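Local coordinates for protein decapping nuclease RAI1 (Scheffersomyces stipitis, PDB 5BTO) that removes NAD caps, and also m7G caps and 5'-terminal diphosphate, from RNA as a metal-dependent hydrolase, and binds and stimulates the exoribonuclease RAT1, at residues Val270-Glu273 and Lys274-Lys278. Numbering follows the deposited sequence.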
loop_
_atom_site.group_PDB
_atom_site.type_symbol
_atom_site.label_atom_id
_atom_site.label_comp_id
_atom_site.label_asym_id
_atom_site.label_seq_id
_atom_site.Cartn_x
_atom_site.Cartn_y
_atom_site.Cartn_z
ATOM N N VAL A 270 -7.287 2.798 -28.137
ATOM C CA VAL A 270 -6.912 3.251 -26.792
ATOM C C VAL A 270 -8.103 3.812 -26.027
ATOM O O VAL A 270 -8.353 3.432 -24.864
ATOM C CB VAL A 270 -5.823 4.329 -26.858
ATOM C CG1 VAL A 270 -5.714 5.074 -25.525
ATOM C CG2 VAL A 270 -4.506 3.697 -27.239
ATOM N N ASN A 271 -8.827 4.724 -26.673
ATOM C CA ASN A 271 -9.988 5.353 -26.062
ATOM C C ASN A 271 -10.996 4.282 -25.689
ATOM O O ASN A 271 -11.560 4.295 -24.594
ATOM C CB ASN A 271 -10.657 6.360 -27.008
ATOM C CG ASN A 271 -9.821 7.612 -27.239
ATOM O OD1 ASN A 271 -8.943 7.942 -26.447
ATOM N ND2 ASN A 271 -10.110 8.324 -28.332
ATOM N N PHE A 272 -11.219 3.345 -26.604
ATOM C CA PHE A 272 -12.224 2.326 -26.369
ATOM C C PHE A 272 -11.858 1.447 -25.181
ATOM O O PHE A 272 -12.719 1.090 -24.362
ATOM C CB PHE A 272 -12.417 1.465 -27.619
ATOM C CG PHE A 272 -13.458 0.390 -27.464
ATOM C CD1 PHE A 272 -14.679 0.669 -26.874
ATOM C CD2 PHE A 272 -13.214 -0.893 -27.909
ATOM C CE1 PHE A 272 -15.637 -0.325 -26.723
ATOM C CE2 PHE A 272 -14.177 -1.894 -27.772
ATOM C CZ PHE A 272 -15.389 -1.603 -27.177
ATOM N N GLU A 273 -10.581 1.087 -25.084
ATOM C CA GLU A 273 -10.174 0.174 -24.025
ATOM C C GLU A 273 -10.469 0.730 -22.639
ATOM O O GLU A 273 -10.899 -0.015 -21.752
ATOM C CB GLU A 273 -8.700 -0.211 -24.130
ATOM C CG GLU A 273 -8.334 -1.311 -23.144
ATOM C CD GLU A 273 -6.855 -1.555 -23.072
ATOM O OE1 GLU A 273 -6.156 -0.731 -22.446
ATOM O OE2 GLU A 273 -6.400 -2.567 -23.637
ATOM N N LYS A 274 -10.235 2.028 -22.452
ATOM C CA LYS A 274 -10.543 2.679 -21.181
ATOM C C LYS A 274 -12.027 2.539 -20.856
ATOM O O LYS A 274 -12.397 2.264 -19.711
ATOM C CB LYS A 274 -10.168 4.168 -21.211
ATOM C CG LYS A 274 -8.686 4.437 -21.337
ATOM C CD LYS A 274 -8.412 5.936 -21.399
ATOM C CE LYS A 274 -9.166 6.684 -20.302
ATOM N NZ LYS A 274 -8.892 6.124 -18.947
ATOM N N LYS A 275 -12.868 2.729 -21.869
ATOM C CA LYS A 275 -14.314 2.667 -21.678
ATOM C C LYS A 275 -14.744 1.234 -21.420
ATOM O O LYS A 275 -15.594 0.967 -20.567
ATOM C CB LYS A 275 -15.053 3.210 -22.911
ATOM C CG LYS A 275 -14.853 4.702 -23.176
ATOM C CD LYS A 275 -15.595 5.136 -24.444
ATOM C CE LYS A 275 -15.271 6.570 -24.827
ATOM N NZ LYS A 275 -16.005 6.968 -26.060
ATOM N N LEU A 276 -14.168 0.309 -22.176
ATOM C CA LEU A 276 -14.529 -1.098 -22.066
ATOM C C LEU A 276 -14.166 -1.636 -20.683
ATOM O O LEU A 276 -14.923 -2.416 -20.099
ATOM C CB LEU A 276 -13.846 -1.915 -23.176
ATOM C CG LEU A 276 -14.234 -3.393 -23.309
ATOM C CD1 LEU A 276 -15.717 -3.540 -23.668
ATOM C CD2 LEU A 276 -13.374 -4.075 -24.368
ATOM N N PHE A 277 -13.017 -1.209 -20.150
ATOM C CA PHE A 277 -12.637 -1.598 -18.795
ATOM C C PHE A 277 -13.643 -1.065 -17.769
ATOM O O PHE A 277 -14.060 -1.795 -16.871
ATOM C CB PHE A 277 -11.232 -1.069 -18.469
ATOM C CG PHE A 277 -10.836 -1.239 -17.015
ATOM C CD1 PHE A 277 -10.766 -2.496 -16.448
ATOM C CD2 PHE A 277 -10.504 -0.135 -16.252
ATOM C CE1 PHE A 277 -10.395 -2.659 -15.113
ATOM C CE2 PHE A 277 -10.129 -0.275 -14.919
ATOM C CZ PHE A 277 -10.072 -1.544 -14.350
ATOM N N LYS A 278 -14.025 0.205 -17.890
ATOM C CA LYS A 278 -15.037 0.756 -16.984
ATOM C C LYS A 278 -16.370 0.010 -17.104
ATOM O O LYS A 278 -17.036 -0.250 -16.111
ATOM C CB LYS A 278 -15.225 2.259 -17.185
ATOM C CG LYS A 278 -14.099 3.097 -16.558
ATOM C CD LYS A 278 -14.400 4.593 -16.624
ATOM C CE LYS A 278 -13.236 5.439 -16.096
ATOM N NZ LYS A 278 -12.188 5.706 -17.140
#
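Phe272 and Leu276 meet one turn apart on helix 266-286, the helix of the beta-alpha-beta unit between strands 254-261 and 290-296 in this PD-(D/E)XK nuclease-like protein. The leucine methyls border the outer end of the ring, CD1 lying 4.0 Å from Phe272 CZ and CD2 4.1 Å from Phe272 CE2. Leu276 CB stands above one ring face, displaced toward the rim. With CG of Phe272 anti to its amide nitrogen (chi1 -179°), the ring starts out on the carbonyl side of the residue, where the next turn carries Leu276. The backbone bonds beneath are uneven. Leu276 N reaches Phe272 O at 2.7 Å, and Phe277 N reaches Glu273 O at 2.9 Å, whereas Lys274 N to Val270 O and Lys275 N to Asn271 O, both 3.4 Å, are weak. Outward from the Phe272-Leu276 contact, Tyr293 and Phe295 of strand 290-296 each make an edge-to-face contact with Phe272, while Ile313 of helix 313-318 touches Leu276. The substrate-binding Lys258 has its side chain about 7 Å from that of Phe272, and substrate-binding Gln282 about 8 Å from that of Lys275. The extended chain of Lys275 carries NZ to a hydrogen bond with Thr260 OG1 on strand 254-261. Buried Glu273 hydrogen-bonds through OE2 to Asn320 ND2. Along the start of the lysine chain, Lys275 CG passes 3.6 Å from Asn271 O.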